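Local coordinates for protein probable aminotransferase (Pseudomonas aeruginosa, PDB 5YKR) that is a probable class-III aminotransferase, a two-chain protein of a pyridoxal-phosphate-dependent family whose cofactor is carried on a modified lysine, at residues P227-V235 and T380-L389; W49-L59 and L418-F427. All coordinates share one frame; numbering follows the deposited sequence.

Contact 1. Residues P227-V235 and T380-L389; sequences PFMTNVGMV and TRIGARVEYL
With chi1 at -72° and an extended chain beyond CG, Met234 runs its thioether across the hairpin formed by 380-389, while Phe228, its CG anti to the backbone N (chi1 -174°), sends its ring to the same hairpin near the turn. Unbranched and flexible, Met234 threads between side chains: its CE lies 3.6 Å from Arg385 CG and 3.7 Å from Glu387 CB, and the Met234 and Thr380 side chains run past each other in opposite directions, SD 3.8 Å from Thr380 CG2. Ile382 lays CG2 over one face of the Phe228 ring, a CH-pi contact, and Thr380 CG2 meets the ring edge; CD1 of Ile382 reaches Thr230 CG2 at 3.7 Å.

One water donates to Thr230 O (2.7 Å) and to Glu387 OE1, and accepts from Arg385 NE at 2.8 Å, so carboxylate and guanidinium share it; Glu387 OE2 is taken by Asn429 N and Arg385 NH1 by Ser85 OG. Gly233, at positive phi, leaves room for Leu389. The type II' turn from Ile382 to Arg385, with Gly383 at its first corner, closes a beta hairpin that joins strand 430-432 in a three-stranded antiparallel sheet, packed on the loop after strand 220-225.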
# COMPACT_ATOMS: atom_id res chain seq x y z
N PRO A 227 4.40 -2.39 -21.17
CA PRO A 227 4.98 -2.39 -22.53
C PRO A 227 4.65 -3.62 -23.36
O PRO A 227 4.87 -3.64 -24.57
CB PRO A 227 6.48 -2.26 -22.23
CG PRO A 227 6.67 -2.95 -20.92
CD PRO A 227 5.41 -2.70 -20.13
N PHE A 228 4.14 -4.64 -22.67
CA PHE A 228 3.78 -5.94 -23.24
C PHE A 228 2.70 -6.40 -22.27
O PHE A 228 2.98 -6.45 -21.06
CB PHE A 228 5.07 -6.77 -23.26
CG PHE A 228 4.98 -8.11 -23.93
CD1 PHE A 228 4.19 -9.13 -23.46
CD2 PHE A 228 5.84 -8.36 -25.00
CE1 PHE A 228 4.18 -10.36 -24.11
CE2 PHE A 228 5.83 -9.57 -25.66
CZ PHE A 228 5.00 -10.56 -25.20
N MET A 229 1.46 -6.58 -22.73
CA MET A 229 0.40 -6.84 -21.75
C MET A 229 0.56 -8.24 -21.18
O MET A 229 0.87 -9.19 -21.91
CB MET A 229 -1.00 -6.65 -22.35
CG MET A 229 -1.18 -5.32 -23.02
SD MET A 229 -2.85 -5.03 -23.69
CE MET A 229 -3.84 -4.91 -22.18
N THR A 230 0.33 -8.40 -19.89
CA THR A 230 0.51 -9.67 -19.20
C THR A 230 -0.64 -10.10 -18.34
O THR A 230 -0.59 -11.15 -17.72
CB THR A 230 1.76 -9.65 -18.29
OG1 THR A 230 1.56 -8.74 -17.22
CG2 THR A 230 3.02 -9.28 -19.10
N ASN A 231 -1.72 -9.32 -18.34
CA ASN A 231 -2.83 -9.57 -17.42
C ASN A 231 -4.14 -9.94 -18.12
O ASN A 231 -5.21 -9.78 -17.55
CB ASN A 231 -2.95 -8.39 -16.47
CG ASN A 231 -1.79 -8.28 -15.49
OD1 ASN A 231 -1.04 -7.23 -15.40
ND2 ASN A 231 -1.66 -9.30 -14.71
N VAL A 232 -4.00 -10.47 -19.34
CA VAL A 232 -5.13 -11.05 -20.08
C VAL A 232 -4.58 -12.16 -20.97
O VAL A 232 -4.78 -12.18 -22.20
CB VAL A 232 -5.93 -9.93 -20.83
CG1 VAL A 232 -5.07 -9.21 -21.87
CG2 VAL A 232 -7.20 -10.48 -21.40
N GLY A 233 -3.76 -13.01 -20.38
CA GLY A 233 -2.74 -13.64 -21.18
C GLY A 233 -1.73 -12.59 -21.65
O GLY A 233 -1.77 -11.42 -21.20
N MET A 234 -0.87 -12.97 -22.58
CA MET A 234 0.15 -12.06 -23.07
C MET A 234 -0.18 -11.45 -24.40
O MET A 234 -0.51 -12.17 -25.32
CB MET A 234 1.48 -12.78 -23.16
CG MET A 234 2.08 -13.05 -21.82
SD MET A 234 3.62 -14.02 -21.96
CE MET A 234 4.02 -14.01 -20.25
N VAL A 235 -0.10 -10.13 -24.50
CA VAL A 235 -0.36 -9.41 -25.75
C VAL A 235 0.91 -8.66 -26.13
O VAL A 235 1.26 -7.60 -25.54
CB VAL A 235 -1.54 -8.42 -25.65
CG1 VAL A 235 -1.82 -7.84 -27.04
CG2 VAL A 235 -2.77 -9.09 -25.02
N THR A 380 3.54 -18.01 -25.35
CA THR A 380 4.40 -16.83 -25.49
C THR A 380 5.35 -16.73 -24.30
O THR A 380 5.00 -17.11 -23.20
CB THR A 380 3.53 -15.56 -25.57
OG1 THR A 380 2.66 -15.68 -26.71
CG2 THR A 380 4.34 -14.30 -25.72
N ARG A 381 6.56 -16.20 -24.53
CA ARG A 381 7.54 -15.98 -23.45
C ARG A 381 8.07 -14.55 -23.53
O ARG A 381 8.35 -14.01 -24.61
CB ARG A 381 8.70 -16.98 -23.57
CG ARG A 381 9.79 -16.76 -22.51
CD ARG A 381 10.82 -17.86 -22.49
NE ARG A 381 11.68 -17.80 -23.67
CZ ARG A 381 12.80 -17.10 -23.75
NH1 ARG A 381 13.22 -16.33 -22.73
NH2 ARG A 381 13.52 -17.17 -24.87
N ILE A 382 8.18 -13.92 -22.36
CA ILE A 382 8.90 -12.67 -22.19
C ILE A 382 9.93 -12.90 -21.09
O ILE A 382 9.62 -12.89 -19.89
CB ILE A 382 8.00 -11.45 -21.89
CG1 ILE A 382 6.91 -11.72 -20.91
CG2 ILE A 382 7.46 -10.95 -23.19
CD1 ILE A 382 6.36 -10.43 -20.35
N GLY A 383 11.16 -13.20 -21.53
CA GLY A 383 12.22 -13.46 -20.58
C GLY A 383 11.94 -14.68 -19.71
O GLY A 383 11.85 -15.79 -20.22
N ALA A 384 11.80 -14.45 -18.41
CA ALA A 384 11.57 -15.48 -17.42
C ALA A 384 10.12 -15.94 -17.30
O ALA A 384 9.84 -16.87 -16.52
CB ALA A 384 12.05 -15.01 -16.07
N ARG A 385 9.18 -15.29 -18.02
CA ARG A 385 7.76 -15.49 -17.80
C ARG A 385 7.13 -16.10 -19.06
O ARG A 385 7.34 -15.57 -20.15
CB ARG A 385 7.12 -14.12 -17.47
CG ARG A 385 5.69 -14.13 -17.01
CD ARG A 385 5.18 -12.71 -16.85
NE ARG A 385 3.86 -12.76 -16.23
CZ ARG A 385 3.63 -12.78 -14.89
NH1 ARG A 385 4.63 -12.68 -14.02
NH2 ARG A 385 2.41 -12.98 -14.45
N VAL A 386 6.39 -17.22 -18.89
CA VAL A 386 5.84 -17.98 -20.03
C VAL A 386 4.33 -18.16 -19.82
O VAL A 386 3.91 -18.57 -18.73
CB VAL A 386 6.49 -19.39 -20.08
CG1 VAL A 386 5.93 -20.26 -21.20
CG2 VAL A 386 8.01 -19.25 -20.23
N GLU A 387 3.52 -17.88 -20.85
CA GLU A 387 2.06 -18.05 -20.69
C GLU A 387 1.44 -18.52 -21.99
O GLU A 387 1.77 -18.00 -23.05
CB GLU A 387 1.44 -16.72 -20.24
CG GLU A 387 -0.07 -16.76 -20.01
CD GLU A 387 -0.57 -15.74 -19.00
OE1 GLU A 387 0.21 -14.80 -18.67
OE2 GLU A 387 -1.78 -15.84 -18.60
N TYR A 388 0.48 -19.42 -21.85
CA TYR A 388 -0.32 -19.86 -22.98
C TYR A 388 -1.76 -19.28 -22.93
O TYR A 388 -2.24 -18.79 -21.87
CB TYR A 388 -0.31 -21.36 -23.14
CG TYR A 388 -0.61 -22.15 -21.91
CD1 TYR A 388 -1.93 -22.53 -21.58
CD2 TYR A 388 0.42 -22.56 -21.06
CE1 TYR A 388 -2.19 -23.24 -20.43
CE2 TYR A 388 0.15 -23.30 -19.92
CZ TYR A 388 -1.15 -23.67 -19.64
OH TYR A 388 -1.48 -24.38 -18.53
N LEU A 389 -2.40 -19.27 -24.08
CA LEU A 389 -3.74 -18.73 -24.26
C LEU A 389 -4.48 -19.68 -25.18
O LEU A 389 -3.88 -20.29 -26.10
CB LEU A 389 -3.68 -17.35 -24.94
CG LEU A 389 -3.77 -16.04 -24.18
CD1 LEU A 389 -3.56 -14.88 -25.12
CD2 LEU A 389 -5.07 -15.93 -23.35
O HOH W 1 1.19 -13.06 -17.11
O HOH W 2 -0.18 -15.78 -23.55
O HOH W 3 0.24 -14.73 -26.10

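Contact 2. Residues W49-L59 and L418-F427; sequences WMQQWPGNCPL and LNRGVLLTPF
An aromatic and proline cluster at the subunit interface joins 49-59 to the end of helix 407-418 and the chain after it. Trp53 has CG anti to the carbonyl carbon (chi1 -72°), which sets its indole against Pro426. Pro426 places CD over one face, 3.6 Å from the centroid of the six-membered ring and 5° off the normal, a CH-pi contact suited to a rigid pyrrolidine and an electron-rich indole. Next along the chain, Phe427 offers its face to the edge of Trp49 in a T-shaped pair, its centroid 5.8 Å from that of the Trp49 six-membered ring and the planes at 76°. Its CZ touches Trp49 CB at 3.7 Å, and Gln52 CB stands at the ring edge.

Beyond Trp53 the cluster turns aliphatic. Leu59 and Leu418 meet tip to tip, CD1 to CD1 at 4.2 Å. The indole nitrogens are used across the dimer: Trp53 NE1 bonds Met111 O and Trp49 NE1 bonds Phe325 O, both of the second subunit. Gly421, with positive phi, is the C-prime residue of the Schellman motif ending helix 407-418; strand 422-423 then runs parallel to strand 76-79, while Phe23 of helix 9-26 packs on Leu418.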
# COMPACT_ATOMS: atom_id res chain seq x y z
N TRP A 49 -8.31 -12.82 -2.61
CA TRP A 49 -7.75 -13.51 -3.78
C TRP A 49 -7.31 -14.93 -3.46
O TRP A 49 -7.31 -15.80 -4.37
CB TRP A 49 -6.59 -12.76 -4.41
CG TRP A 49 -6.79 -11.33 -4.75
CD1 TRP A 49 -7.91 -10.58 -4.65
CD2 TRP A 49 -5.79 -10.50 -5.30
NE1 TRP A 49 -7.66 -9.30 -5.11
CE2 TRP A 49 -6.36 -9.22 -5.50
CE3 TRP A 49 -4.44 -10.70 -5.64
CZ2 TRP A 49 -5.62 -8.17 -6.02
CZ3 TRP A 49 -3.74 -9.66 -6.19
CH2 TRP A 49 -4.31 -8.43 -6.38
N MET A 50 -6.96 -15.19 -2.20
CA MET A 50 -6.40 -16.51 -1.86
C MET A 50 -7.47 -17.62 -1.95
O MET A 50 -7.16 -18.79 -2.06
CB MET A 50 -5.78 -16.46 -0.46
CG MET A 50 -4.56 -15.60 -0.40
SD MET A 50 -3.98 -15.39 1.29
CE MET A 50 -2.49 -14.47 1.05
N GLN A 51 -8.74 -17.23 -1.91
CA GLN A 51 -9.85 -18.17 -2.11
C GLN A 51 -9.92 -18.72 -3.56
O GLN A 51 -10.63 -19.67 -3.84
CB GLN A 51 -11.16 -17.48 -1.70
CG GLN A 51 -12.20 -18.33 -1.10
CD GLN A 51 -13.43 -17.49 -0.75
OE1 GLN A 51 -13.86 -16.61 -1.51
NE2 GLN A 51 -14.04 -17.84 0.37
N GLN A 52 -9.15 -18.12 -4.47
CA GLN A 52 -9.26 -18.38 -5.88
C GLN A 52 -8.24 -19.37 -6.41
O GLN A 52 -8.23 -19.64 -7.62
CB GLN A 52 -9.21 -17.06 -6.72
CG GLN A 52 -10.30 -16.12 -6.24
CD GLN A 52 -10.41 -14.84 -6.99
OE1 GLN A 52 -10.00 -14.74 -8.12
NE2 GLN A 52 -11.01 -13.83 -6.31
N TRP A 53 -7.41 -19.94 -5.53
CA TRP A 53 -6.69 -21.14 -5.91
C TRP A 53 -7.71 -22.23 -6.26
O TRP A 53 -8.79 -22.27 -5.76
CB TRP A 53 -5.76 -21.56 -4.79
CG TRP A 53 -4.54 -20.68 -4.60
CD1 TRP A 53 -4.45 -19.56 -3.82
CD2 TRP A 53 -3.23 -20.88 -5.13
NE1 TRP A 53 -3.20 -19.03 -3.88
CE2 TRP A 53 -2.42 -19.83 -4.66
CE3 TRP A 53 -2.65 -21.87 -5.95
CZ2 TRP A 53 -1.08 -19.74 -4.96
CZ3 TRP A 53 -1.30 -21.75 -6.28
CH2 TRP A 53 -0.54 -20.71 -5.77
N PRO A 54 -7.33 -23.20 -7.11
CA PRO A 54 -8.31 -24.22 -7.47
C PRO A 54 -8.26 -25.25 -6.28
O PRO A 54 -7.31 -25.31 -5.50
CB PRO A 54 -7.74 -24.74 -8.74
CG PRO A 54 -6.27 -24.67 -8.53
CD PRO A 54 -6.07 -23.36 -7.83
N GLY A 55 -9.22 -26.04 -6.14
CA GLY A 55 -9.25 -26.78 -4.90
C GLY A 55 -10.18 -26.09 -3.96
O GLY A 55 -10.54 -24.91 -4.11
N ASN A 56 -10.55 -26.81 -2.95
CA ASN A 56 -11.62 -26.35 -2.11
C ASN A 56 -11.17 -25.40 -1.00
O ASN A 56 -12.01 -24.74 -0.40
CB ASN A 56 -12.38 -27.55 -1.61
CG ASN A 56 -13.20 -28.21 -2.72
OD1 ASN A 56 -13.91 -27.53 -3.48
ND2 ASN A 56 -13.12 -29.53 -2.81
N CYS A 57 -9.87 -25.24 -0.83
CA CYS A 57 -9.34 -24.20 0.06
C CYS A 57 -7.92 -23.86 -0.36
O CYS A 57 -7.26 -24.66 -1.03
CB CYS A 57 -9.30 -24.70 1.51
SG CYS A 57 -8.29 -26.19 1.77
N PRO A 58 -7.41 -22.66 0.05
CA PRO A 58 -6.01 -22.40 -0.17
C PRO A 58 -5.13 -23.30 0.71
O PRO A 58 -5.49 -23.64 1.85
CB PRO A 58 -5.83 -20.94 0.28
CG PRO A 58 -6.96 -20.67 1.15
CD PRO A 58 -8.10 -21.51 0.67
N LEU A 59 -3.99 -23.70 0.15
CA LEU A 59 -2.99 -24.40 0.97
C LEU A 59 -2.43 -23.47 2.06
O LEU A 59 -2.17 -22.32 1.79
CB LEU A 59 -1.85 -24.86 0.09
CG LEU A 59 -2.13 -25.80 -1.09
CD1 LEU A 59 -0.87 -25.92 -1.92
CD2 LEU A 59 -2.64 -27.13 -0.57
N LEU A 418 -1.20 -28.95 -9.27
CA LEU A 418 -1.06 -28.77 -7.81
C LEU A 418 -1.04 -30.10 -7.07
O LEU A 418 -0.16 -30.39 -6.23
CB LEU A 418 -2.18 -27.85 -7.29
CG LEU A 418 -2.17 -27.49 -5.80
CD1 LEU A 418 -2.87 -26.14 -5.58
CD2 LEU A 418 -2.72 -28.58 -4.89
N ASN A 419 -2.01 -30.96 -7.40
CA ASN A 419 -2.10 -32.27 -6.74
C ASN A 419 -0.92 -33.20 -7.03
O ASN A 419 -0.78 -34.23 -6.36
CB ASN A 419 -3.41 -32.98 -7.17
CG ASN A 419 -4.66 -32.45 -6.47
OD1 ASN A 419 -4.62 -31.90 -5.37
ND2 ASN A 419 -5.82 -32.65 -7.15
N ARG A 420 -0.09 -32.84 -8.00
CA ARG A 420 1.10 -33.62 -8.36
C ARG A 420 2.38 -32.81 -8.16
O ARG A 420 3.43 -33.14 -8.70
CB ARG A 420 0.94 -34.16 -9.79
CG ARG A 420 -0.16 -35.21 -9.89
CD ARG A 420 -0.60 -35.43 -11.34
NE ARG A 420 -1.75 -36.33 -11.39
CZ ARG A 420 -3.00 -36.01 -11.09
NH1 ARG A 420 -3.30 -34.78 -10.66
NH2 ARG A 420 -3.96 -36.92 -11.14
N GLY A 421 2.30 -31.77 -7.31
CA GLY A 421 3.50 -31.10 -6.80
C GLY A 421 4.05 -29.92 -7.60
O GLY A 421 5.25 -29.59 -7.47
N VAL A 422 3.21 -29.25 -8.39
CA VAL A 422 3.64 -28.06 -9.13
C VAL A 422 2.60 -26.94 -8.87
O VAL A 422 1.40 -27.11 -9.15
CB VAL A 422 3.76 -28.31 -10.62
CG1 VAL A 422 4.00 -27.00 -11.36
CG2 VAL A 422 4.88 -29.33 -10.91
N LEU A 423 3.06 -25.81 -8.35
CA LEU A 423 2.20 -24.65 -8.18
C LEU A 423 2.34 -23.65 -9.33
O LEU A 423 3.43 -23.21 -9.67
CB LEU A 423 2.58 -23.90 -6.87
CG LEU A 423 2.41 -24.70 -5.59
CD1 LEU A 423 2.95 -23.96 -4.38
CD2 LEU A 423 0.96 -25.06 -5.39
N LEU A 424 1.20 -23.25 -9.84
CA LEU A 424 1.06 -22.21 -10.84
C LEU A 424 0.12 -21.16 -10.27
O LEU A 424 -0.88 -21.50 -9.60
CB LEU A 424 0.45 -22.76 -12.13
CG LEU A 424 1.34 -23.81 -12.75
CD1 LEU A 424 0.52 -24.60 -13.75
CD2 LEU A 424 2.54 -23.18 -13.40
N THR A 425 0.38 -19.89 -10.53
CA THR A 425 -0.48 -18.86 -10.01
C THR A 425 -1.89 -19.02 -10.52
O THR A 425 -2.09 -19.31 -11.70
CB THR A 425 0.06 -17.47 -10.26
OG1 THR A 425 -0.80 -16.53 -9.62
CG2 THR A 425 0.15 -17.13 -11.73
N PRO A 426 -2.90 -18.86 -9.64
CA PRO A 426 -4.24 -19.19 -10.12
C PRO A 426 -4.79 -18.17 -11.04
O PRO A 426 -5.79 -18.45 -11.69
CB PRO A 426 -5.06 -19.28 -8.84
CG PRO A 426 -4.33 -18.53 -7.84
CD PRO A 426 -2.86 -18.64 -8.19
N PHE A 427 -4.17 -17.01 -11.15
CA PHE A 427 -4.77 -15.88 -11.90
C PHE A 427 -4.35 -15.80 -13.33
O PHE A 427 -4.79 -14.92 -14.05
CB PHE A 427 -4.44 -14.54 -11.22
CG PHE A 427 -4.57 -14.58 -9.73
CD1 PHE A 427 -5.76 -14.89 -9.14
CD2 PHE A 427 -3.48 -14.34 -8.91
CE1 PHE A 427 -5.87 -14.98 -7.74
CE2 PHE A 427 -3.58 -14.41 -7.56
CZ PHE A 427 -4.75 -14.76 -6.96

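Overall arrangement
The two contacts have centres 20 Å apart and do not touch, although their nearest atoms come within about 5 Å. In sequence, contact 1 falls wholly between the two segments of contact 2, and together they bring widely separated parts of the chain side by side. Contact 1, about 10 Å from the centre of the chain, reaches the cofactor through its segment 227-235, where Asn231 OD1 makes a weak hydrogen bond to O3 of the modified residue LLP at position 286 and Asn231 ND2 another to His428. His428 and Asn429 directly follow Phe427, so the chain runs straight from contact 2 to contact 1. Contact 2, about 18 Å from the centre, faces the second subunit instead.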